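PDB 5CWW: nucleoporin NUP82, which probably serves as a structural component of the nuclear pore complex and as a docking site for transport factors, here represented by its N-terminal beta-propeller domain. Local coordinates for residues A257-R262 against M270-A275; D391-G396 against P490-D495; Y500-T505 against I513-W518. All coordinates share one frame; numbering follows the deposited sequence.

The three contacts follow one another along the chain through three consecutive blades of the N-terminal beta-propeller. Interaction 1 pairs two strands inside one blade, interaction 2 joins the innermost strands of the next two blades, and interaction 3 pairs strands within the second of these. The centre of interaction 2 lies about 10 Å from the centres of both others, which are about 18 Å apart and do not touch. C258 SG packs on V394 CG2 at 3.6 Å, linking interactions 1 and 2. Strands 491-494 and 501-506 are sheet neighbours, with S493 O 2.8 Å from Y503 N, so interactions 2 and 3 share a blade.

Interaction 1 of 3, residues A257-R262 against M270-A275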
loop_
_atom_site.group_PDB
_atom_site.type_symbol
_atom_site.label_atom_id
_atom_site.label_comp_id
_atom_site.label_asym_id
_atom_site.label_seq_id
_atom_site.Cartn_x
_atom_site.Cartn_y
_atom_site.Cartn_z
ATOM N N ALA B 257 -0.090 -1.779 -0.811
ATOM C CA ALA B 257 -0.046 -0.394 -1.252
ATOM C C ALA B 257 0.296 -0.347 -2.732
ATOM O O ALA B 257 0.959 -1.245 -3.253
ATOM C CB ALA B 257 0.964 0.394 -0.450
ATOM N N CYS B 258 -0.165 0.697 -3.411
ATOM C CA CYS B 258 0.135 0.857 -4.822
ATOM C C CYS B 258 0.088 2.318 -5.238
ATOM O O CYS B 258 -0.540 3.147 -4.576
ATOM C CB CYS B 258 -0.848 0.044 -5.666
ATOM S SG CYS B 258 -2.545 0.646 -5.585
ATOM N N PHE B 259 0.792 2.624 -6.324
ATOM C CA PHE B 259 0.599 3.869 -7.048
ATOM C C PHE B 259 -0.390 3.598 -8.169
ATOM O O PHE B 259 -0.517 2.457 -8.618
ATOM C CB PHE B 259 1.913 4.400 -7.621
ATOM C CG PHE B 259 2.813 5.025 -6.599
ATOM C CD1 PHE B 259 2.526 6.275 -6.077
ATOM C CD2 PHE B 259 3.954 4.372 -6.169
ATOM C CE1 PHE B 259 3.354 6.858 -5.133
ATOM C CE2 PHE B 259 4.790 4.951 -5.227
ATOM C CZ PHE B 259 4.485 6.197 -4.709
ATOM N N PRO B 260 -1.100 4.638 -8.626
ATOM C CA PRO B 260 -1.935 4.408 -9.801
ATOM C C PRO B 260 -1.111 3.948 -10.989
ATOM O O PRO B 260 0.079 4.267 -11.084
ATOM C CB PRO B 260 -2.558 5.781 -10.060
ATOM C CG PRO B 260 -2.636 6.393 -8.716
ATOM C CD PRO B 260 -1.377 5.945 -8.011
ATOM N N THR B 261 -1.750 3.169 -11.854
ATOM C CA THR B 261 -1.217 2.835 -13.165
ATOM C C THR B 261 -0.717 4.118 -13.813
ATOM O O THR B 261 -1.369 5.154 -13.699
ATOM C CB THR B 261 -2.295 2.176 -14.041
ATOM O OG1 THR B 261 -3.425 3.053 -14.136
ATOM C CG2 THR B 261 -2.746 0.855 -13.433
ATOM N N ARG B 262 0.431 4.076 -14.482
ATOM C CA ARG B 262 0.991 5.314 -15.013
ATOM C C ARG B 262 0.198 5.753 -16.237
ATOM O O ARG B 262 -0.869 5.209 -16.523
ATOM C CB ARG B 262 2.471 5.156 -15.370
ATOM C CG ARG B 262 3.281 6.440 -15.170
ATOM C CD ARG B 262 4.506 6.504 -16.069
ATOM N NE ARG B 262 5.223 7.769 -15.917
ATOM C CZ ARG B 262 6.349 8.079 -16.555
ATOM N NH1 ARG B 262 6.902 7.217 -17.398
ATOM N NH2 ARG B 262 6.927 9.255 -16.347
ATOM N N MET B 270 1.284 11.000 -8.127
ATOM C CA MET B 270 1.936 11.350 -6.862
ATOM C C MET B 270 1.137 10.844 -5.668
ATOM O O MET B 270 1.375 11.267 -4.537
ATOM C CB MET B 270 2.099 12.862 -6.720
ATOM C CG MET B 270 2.703 13.547 -7.908
ATOM S SD MET B 270 2.742 15.327 -7.662
ATOM C CE MET B 270 3.104 15.856 -9.333
ATOM N N THR B 271 0.179 9.961 -5.921
ATOM C CA THR B 271 -0.715 9.498 -4.869
ATOM C C THR B 271 -0.429 8.048 -4.522
ATOM O O THR B 271 -0.587 7.159 -5.358
ATOM C CB THR B 271 -2.190 9.643 -5.278
ATOM O OG1 THR B 271 -2.442 10.995 -5.684
ATOM C CG2 THR B 271 -3.110 9.284 -4.113
ATOM N N LEU B 272 -0.003 7.813 -3.285
ATOM C CA LEU B 272 0.166 6.456 -2.785
ATOM C C LEU B 272 -1.118 6.013 -2.099
ATOM O O LEU B 272 -1.618 6.689 -1.199
ATOM C CB LEU B 272 1.345 6.365 -1.813
ATOM C CG LEU B 272 1.622 4.969 -1.247
ATOM C CD1 LEU B 272 2.060 4.012 -2.351
ATOM C CD2 LEU B 272 2.674 5.033 -0.139
ATOM N N TRP B 273 -1.652 4.886 -2.549
ATOM C CA TRP B 273 -2.863 4.312 -1.982
ATOM C C TRP B 273 -2.507 3.122 -1.103
ATOM O O TRP B 273 -1.620 2.342 -1.449
ATOM C CB TRP B 273 -3.820 3.877 -3.093
ATOM C CG TRP B 273 -4.516 5.008 -3.782
ATOM C CD1 TRP B 273 -4.071 5.705 -4.870
ATOM C CD2 TRP B 273 -5.788 5.566 -3.441
ATOM N NE1 TRP B 273 -4.991 6.663 -5.227
ATOM C CE2 TRP B 273 -6.054 6.598 -4.364
ATOM C CE3 TRP B 273 -6.730 5.292 -2.446
ATOM C CZ2 TRP B 273 -7.219 7.360 -4.317
ATOM C CZ3 TRP B 273 -7.889 6.049 -2.403
ATOM C CH2 TRP B 273 -8.122 7.068 -3.332
ATOM N N LEU B 274 -3.208 2.975 0.019
ATOM C CA LEU B 274 -2.956 1.867 0.935
ATOM C C LEU B 274 -4.237 1.186 1.387
ATOM O O LEU B 274 -5.261 1.839 1.600
ATOM C CB LEU B 274 -2.197 2.350 2.167
ATOM C CG LEU B 274 -0.843 3.018 1.926
ATOM C CD1 LEU B 274 -0.989 4.536 1.892
ATOM C CD2 LEU B 274 0.150 2.588 2.989
ATOM N N ALA B 275 -4.151 -0.129 1.556
ATOM C CA ALA B 275 -5.255 -0.922 2.072
ATOM C C ALA B 275 -4.810 -1.691 3.310
ATOM O O ALA B 275 -3.817 -2.417 3.280
ATOM C CB ALA B 275 -5.771 -1.876 1.007
#
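C258 and W273 carry the backbone pairing as an antiparallel hydrogen-bonded pair. C258 N gives its hydrogen to W273 O at 2.9 Å, and W273 N returns one to C258 O in a straighter bond of 167°. At the neighbouring non-hydrogen-bonded pair, A257 with L274, the alpha carbons draw in to 4.3 Å, and the CA-H of A257 makes a further contact with W273 O. Beyond C258 the pairing stops: P260 has no N-H to continue it, and its CD lies 3.0 Å from T271 O.

The aromatic contact belongs to F259, whose ring has the CD1 methyl of L272 over one face. This CH-pi contact is centred, with the methyl 4.0 Å from the ring centroid and only 9° off the normal. CG of L272 stands anti to the backbone N (chi1 -179°), and from there one methyl branch reaches over the ring while CB lies 3.9 Å from F259 CE1. The F259 ring also meets that of H181, and its side chain touches V191 in the preceding blade.

Apolar packing divides between the two faces of the sheet. On one, A257 CB rests 4.0 Å from L274 CG, and both side chains touch V193 of strand 189-194. On the other, C258 SG lies beside W273 CB, while P260 CD meets the edge of the indole at CD1, 4.1 Å away, the two side chains crossing at about a right angle. V394 of strand 389-395, which meets C258, also packs on W273, and F373 meets the indole ring.

Strand 254-258 is the innermost of its sheet and strand 272-276 the second. The arrangement is that of the two inner strands of a beta-propeller blade, one face packed on the blade before and the other on the blade after.

Interaction 2 of 3, residues D391-G396 against P490-D495; sequences DIYVIG and PMFSED
D391 and F492 form the tight end of this contact. F492 N points its hydrogen almost straight at D391 OD2 (2.7 Å, 174°), meeting the carboxylate on the anti side and tilted well out of its plane. OD1 accepts from I392 N of its own strand, also at 2.7 Å, so both oxygens are held and the group is kept from turning. R47 completes this buried site with a salt bridge to OD2 and a hydrogen bond to F492 O, probably balancing the aspartate's charge. Next along, Y393 CB presses on F492 CD2 at 3.3 Å. The two rings lie obliquely, their centroids 5.9 Å apart and their planes at 47°, and F502 meets both.

Toward the solvent side the contact thins out. The exposed E494 runs extended past the end of Y393, its CG 3.4 Å from Y393 OH, a hydroxyl whose hydrogen bond goes to P499 O instead. The strands share no backbone ladder: their axes pass 6.5 Å apart at 24°. Side chains fill the gap between two roughly parallel innermost strands, as between successive blades of a beta-propeller.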
loop_
_atom_site.group_PDB
_atom_site.type_symbol
_atom_site.label_atom_id
_atom_site.label_comp_id
_atom_site.label_asym_id
_atom_site.label_seq_id
_atom_site.Cartn_x
_atom_site.Cartn_y
_atom_site.Cartn_z
ATOM N N ASP B 391 -5.690 -6.951 -0.991
ATOM C CA ASP B 391 -4.996 -6.242 -2.059
ATOM C C ASP B 391 -5.749 -4.994 -2.487
ATOM O O ASP B 391 -6.943 -4.848 -2.229
ATOM C CB ASP B 391 -4.794 -7.153 -3.271
ATOM C CG ASP B 391 -3.566 -6.778 -4.087
ATOM O OD1 ASP B 391 -3.000 -5.688 -3.862
ATOM O OD2 ASP B 391 -3.170 -7.571 -4.967
ATOM N N ILE B 392 -5.027 -4.091 -3.140
ATOM C CA ILE B 392 -5.606 -2.868 -3.669
ATOM C C ILE B 392 -4.999 -2.597 -5.039
ATOM O O ILE B 392 -3.805 -2.810 -5.252
ATOM C CB ILE B 392 -5.373 -1.666 -2.728
ATOM C CG1 ILE B 392 -6.025 -0.404 -3.302
ATOM C CG2 ILE B 392 -3.876 -1.457 -2.474
ATOM C CD1 ILE B 392 -6.089 0.756 -2.331
ATOM N N TYR B 393 -5.834 -2.144 -5.968
ATOM C CA TYR B 393 -5.402 -1.858 -7.329
ATOM C C TYR B 393 -6.122 -0.622 -7.839
ATOM O O TYR B 393 -7.350 -0.595 -7.907
ATOM C CB TYR B 393 -5.669 -3.052 -8.244
ATOM C CG TYR B 393 -5.403 -2.776 -9.705
ATOM C CD1 TYR B 393 -4.106 -2.652 -10.182
ATOM C CD2 TYR B 393 -6.450 -2.649 -10.608
ATOM C CE1 TYR B 393 -3.859 -2.402 -11.519
ATOM C CE2 TYR B 393 -6.212 -2.401 -11.945
ATOM C CZ TYR B 393 -4.916 -2.278 -12.396
ATOM O OH TYR B 393 -4.680 -2.031 -13.726
ATOM N N VAL B 394 -5.351 0.406 -8.177
ATOM C CA VAL B 394 -5.914 1.699 -8.535
ATOM C C VAL B 394 -5.606 2.068 -9.978
ATOM O O VAL B 394 -4.451 2.097 -10.393
ATOM C CB VAL B 394 -5.388 2.810 -7.615
ATOM C CG1 VAL B 394 -6.042 4.150 -7.958
ATOM C CG2 VAL B 394 -5.654 2.452 -6.161
ATOM N N ILE B 395 -6.659 2.348 -10.734
ATOM C CA ILE B 395 -6.526 2.848 -12.092
ATOM C C ILE B 395 -6.669 4.362 -12.043
ATOM O O ILE B 395 -7.758 4.883 -11.794
ATOM C CB ILE B 395 -7.577 2.236 -13.029
ATOM C CG1 ILE B 395 -7.536 0.710 -12.939
ATOM C CG2 ILE B 395 -7.333 2.687 -14.463
ATOM C CD1 ILE B 395 -8.735 0.027 -13.539
ATOM N N GLY B 396 -5.566 5.064 -12.269
ATOM C CA GLY B 396 -5.559 6.509 -12.156
ATOM C C GLY B 396 -6.404 7.175 -13.223
ATOM O O GLY B 396 -6.552 6.654 -14.329
ATOM N N PRO B 490 -5.535 -13.521 -1.936
ATOM C CA PRO B 490 -5.749 -13.279 -3.366
ATOM C C PRO B 490 -5.025 -12.011 -3.819
ATOM O O PRO B 490 -4.837 -11.105 -3.007
ATOM C CB PRO B 490 -7.270 -13.143 -3.476
ATOM C CG PRO B 490 -7.704 -12.667 -2.128
ATOM C CD PRO B 490 -6.760 -13.301 -1.144
ATOM N N MET B 491 -4.629 -11.952 -5.088
ATOM C CA MET B 491 -3.796 -10.859 -5.589
ATOM C C MET B 491 -4.341 -10.243 -6.872
ATOM O O MET B 491 -4.881 -10.944 -7.721
ATOM C CB MET B 491 -2.377 -11.362 -5.847
ATOM C CG MET B 491 -1.686 -11.955 -4.633
ATOM S SD MET B 491 -0.173 -12.825 -5.089
ATOM C CE MET B 491 -0.849 -14.326 -5.791
ATOM N N PHE B 492 -4.183 -8.930 -7.007
ATOM C CA PHE B 492 -4.458 -8.244 -8.267
ATOM C C PHE B 492 -3.251 -8.340 -9.199
ATOM O O PHE B 492 -2.109 -8.410 -8.742
ATOM C CB PHE B 492 -4.796 -6.769 -8.027
ATOM C CG PHE B 492 -6.222 -6.517 -7.616
ATOM C CD1 PHE B 492 -7.278 -7.070 -8.322
ATOM C CD2 PHE B 492 -6.504 -5.709 -6.524
ATOM C CE1 PHE B 492 -8.590 -6.827 -7.944
ATOM C CE2 PHE B 492 -7.811 -5.460 -6.143
ATOM C CZ PHE B 492 -8.856 -6.021 -6.857
ATOM N N SER B 493 -3.515 -8.346 -10.501
ATOM C CA SER B 493 -2.469 -8.225 -11.513
ATOM C C SER B 493 -2.975 -7.354 -12.653
ATOM O O SER B 493 -4.122 -7.492 -13.072
ATOM C CB SER B 493 -2.059 -9.594 -12.051
ATOM O OG SER B 493 -1.641 -10.454 -11.011
ATOM N N GLU B 494 -2.123 -6.474 -13.165
ATOM C CA GLU B 494 -2.523 -5.593 -14.256
ATOM C C GLU B 494 -2.496 -6.337 -15.588
ATOM O O GLU B 494 -1.713 -7.268 -15.775
ATOM C CB GLU B 494 -1.620 -4.358 -14.321
ATOM C CG GLU B 494 -2.024 -3.367 -15.413
ATOM C CD GLU B 494 -1.226 -2.076 -15.374
ATOM O OE1 GLU B 494 -0.368 -1.924 -14.477
ATOM O OE2 GLU B 494 -1.461 -1.212 -16.248
ATOM N N ASP B 495 -3.362 -5.919 -16.505
ATOM C CA ASP B 495 -3.376 -6.455 -17.862
ATOM C C ASP B 495 -2.478 -5.615 -18.762
ATOM O O ASP B 495 -2.530 -4.385 -18.732
ATOM C CB ASP B 495 -4.801 -6.488 -18.413
ATOM C CG ASP B 495 -4.866 -7.039 -19.824
ATOM O OD1 ASP B 495 -4.706 -6.249 -20.778
ATOM O OD2 ASP B 495 -5.081 -8.259 -19.976
#

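Interaction 3 of 3, residues Y500-T505 against I513-W518; sequences YSFYVT and ISLTPW
Y500 O receives the hydrogen of L515 N at 2.8 Å in a nearly straight bond, and F502 and I513 bond each other in both directions, N to O at 2.9 Å each way. Between them sits the non-hydrogen-bonded pair S501 and S514, whose hydroxyls meet on one face of the sheet. S514 OG gives a weak bond to S501 OG at 3.2 Å, while S501 OG has its stronger partner in Y512 OH. S514 OG also accepts from T516 N at 3.2 Å, making an ST turn, and from T516 OG1 at 3.0 Å. With an alanine in place of S514 all three bonds go, which would probably leave T516 N and OG1 without this acceptor and the turn freer to move.

The other face carries the F502 packing. F502 has CG lodged between its backbone N and carbonyl carbon (chi1 51°), which swings the ring under I513, whose CB stands over its face, off-centre, and whose CG2 touches CZ at 3.6 Å. L515 CG meets the ring edge at CE1. The far branch of I513, CD1, reaches V504 CG2 at 3.7 Å. Beyond the strand end, T516 CG2 packs on Y500 CB. Strands 501-506 and 509-514 form a beta hairpin, the middle two strands of a four-stranded propeller blade, with F502 and V504 facing the preceding blade.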
loop_
_atom_site.group_PDB
_atom_site.type_symbol
_atom_site.label_atom_id
_atom_site.label_comp_id
_atom_site.label_asym_id
_atom_site.label_seq_id
_atom_site.Cartn_x
_atom_site.Cartn_y
_atom_site.Cartn_z
ATOM N N TYR B 500 -7.747 -0.936 -17.747
ATOM C CA TYR B 500 -9.111 -1.137 -17.271
ATOM C C TYR B 500 -9.494 -2.609 -17.264
ATOM O O TYR B 500 -10.636 -2.958 -16.972
ATOM C CB TYR B 500 -10.085 -0.320 -18.122
ATOM C CG TYR B 500 -9.868 1.162 -17.942
ATOM C CD1 TYR B 500 -10.328 1.814 -16.805
ATOM C CD2 TYR B 500 -9.175 1.902 -18.886
ATOM C CE1 TYR B 500 -10.117 3.168 -16.623
ATOM C CE2 TYR B 500 -8.959 3.257 -18.715
ATOM C CZ TYR B 500 -9.431 3.884 -17.580
ATOM O OH TYR B 500 -9.217 5.232 -17.403
ATOM N N SER B 501 -8.531 -3.466 -17.583
ATOM C CA SER B 501 -8.666 -4.896 -17.349
ATOM C C SER B 501 -7.601 -5.330 -16.354
ATOM O O SER B 501 -6.537 -4.722 -16.274
ATOM C CB SER B 501 -8.536 -5.678 -18.658
ATOM O OG SER B 501 -9.629 -5.411 -19.521
ATOM N N PHE B 502 -7.890 -6.376 -15.590
ATOM C CA PHE B 502 -6.939 -6.878 -14.603
ATOM C C PHE B 502 -7.337 -8.278 -14.151
ATOM O O PHE B 502 -8.420 -8.764 -14.491
ATOM C CB PHE B 502 -6.849 -5.932 -13.398
ATOM C CG PHE B 502 -8.181 -5.565 -12.806
ATOM C CD1 PHE B 502 -8.925 -4.522 -13.331
ATOM C CD2 PHE B 502 -8.682 -6.257 -11.715
ATOM C CE1 PHE B 502 -10.149 -4.181 -12.785
ATOM C CE2 PHE B 502 -9.903 -5.921 -11.164
ATOM C CZ PHE B 502 -10.639 -4.881 -11.701
ATOM N N TYR B 503 -6.453 -8.922 -13.394
ATOM C CA TYR B 503 -6.660 -10.302 -12.972
ATOM C C TYR B 503 -6.693 -10.456 -11.458
ATOM O O TYR B 503 -6.125 -9.651 -10.727
ATOM C CB TYR B 503 -5.566 -11.193 -13.554
ATOM C CG TYR B 503 -5.473 -11.087 -15.049
ATOM C CD1 TYR B 503 -6.280 -11.863 -15.864
ATOM C CD2 TYR B 503 -4.582 -10.208 -15.651
ATOM C CE1 TYR B 503 -6.210 -11.767 -17.233
ATOM C CE2 TYR B 503 -4.501 -10.107 -17.027
ATOM C CZ TYR B 503 -5.319 -10.892 -17.813
ATOM O OH TYR B 503 -5.253 -10.803 -19.184
ATOM N N VAL B 504 -7.376 -11.504 -11.008
ATOM C CA VAL B 504 -7.376 -11.902 -9.608
ATOM C C VAL B 504 -6.862 -13.333 -9.516
ATOM O O VAL B 504 -7.457 -14.249 -10.086
ATOM C CB VAL B 504 -8.783 -11.800 -8.981
ATOM C CG1 VAL B 504 -8.809 -12.389 -7.571
ATOM C CG2 VAL B 504 -9.242 -10.354 -8.957
ATOM N N THR B 505 -5.752 -13.511 -8.804
ATOM C CA THR B 505 -5.149 -14.826 -8.616
ATOM C C THR B 505 -5.351 -15.301 -7.184
ATOM O O THR B 505 -5.181 -14.541 -6.233
ATOM C CB THR B 505 -3.642 -14.817 -8.941
ATOM O OG1 THR B 505 -3.440 -14.361 -10.283
ATOM C CG2 THR B 505 -3.047 -16.216 -8.790
ATOM N N ILE B 513 -10.988 -9.765 -15.278
ATOM C CA ILE B 513 -11.983 -8.730 -15.018
ATOM C C ILE B 513 -11.735 -7.554 -15.952
ATOM O O ILE B 513 -10.584 -7.207 -16.217
ATOM C CB ILE B 513 -11.932 -8.231 -13.551
ATOM C CG1 ILE B 513 -12.223 -9.377 -12.577
ATOM C CG2 ILE B 513 -12.921 -7.090 -13.332
ATOM C CD1 ILE B 513 -11.879 -9.059 -11.133
ATOM N N SER B 514 -12.810 -6.942 -16.443
ATOM C CA SER B 514 -12.688 -5.740 -17.261
ATOM C C SER B 514 -13.792 -4.728 -16.988
ATOM O O SER B 514 -14.958 -5.092 -16.838
ATOM C CB SER B 514 -12.700 -6.094 -18.740
ATOM O OG SER B 514 -12.761 -4.906 -19.507
ATOM N N LEU B 515 -13.408 -3.457 -16.945
ATOM C CA LEU B 515 -14.340 -2.365 -16.685
ATOM C C LEU B 515 -14.751 -1.649 -17.968
ATOM O O LEU B 515 -15.526 -0.695 -17.927
ATOM C CB LEU B 515 -13.717 -1.366 -15.709
ATOM C CG LEU B 515 -13.087 -1.994 -14.465
ATOM C CD1 LEU B 515 -12.562 -0.918 -13.525
ATOM C CD2 LEU B 515 -14.077 -2.900 -13.749
ATOM N N THR B 516 -14.230 -2.110 -19.100
ATOM C CA THR B 516 -14.652 -1.597 -20.400
ATOM C C THR B 516 -15.774 -2.472 -20.947
ATOM O O THR B 516 -15.848 -3.654 -20.616
ATOM C CB THR B 516 -13.493 -1.566 -21.413
ATOM O OG1 THR B 516 -13.058 -2.904 -21.688
ATOM C CG2 THR B 516 -12.326 -0.751 -20.875
ATOM N N PRO B 517 -16.654 -1.901 -21.788
ATOM C CA PRO B 517 -16.664 -0.503 -22.234
ATOM C C PRO B 517 -17.372 0.438 -21.260
ATOM O O PRO B 517 -17.553 1.613 -21.580
ATOM C CB PRO B 517 -17.420 -0.574 -23.562
ATOM C CG PRO B 517 -18.369 -1.696 -23.378
ATOM C CD PRO B 517 -17.657 -2.705 -22.510
ATOM N N TRP B 518 -17.762 -0.068 -20.094
ATOM C CA TRP B 518 -18.561 0.716 -19.157
ATOM C C TRP B 518 -17.892 2.025 -18.743
ATOM O O TRP B 518 -18.568 3.044 -18.592
ATOM C CB TRP B 518 -18.876 -0.104 -17.907
ATOM C CG TRP B 518 -19.410 0.741 -16.802
ATOM C CD1 TRP B 518 -20.700 1.140 -16.622
ATOM C CD2 TRP B 518 -18.657 1.312 -15.725
ATOM N NE1 TRP B 518 -20.799 1.923 -15.496
ATOM C CE2 TRP B 518 -19.557 2.045 -14.930
ATOM C CE3 TRP B 518 -17.310 1.274 -15.358
ATOM C CZ2 TRP B 518 -19.154 2.731 -13.786
ATOM C CZ3 TRP B 518 -16.911 1.954 -14.223
ATOM C CH2 TRP B 518 -17.830 2.672 -13.450
#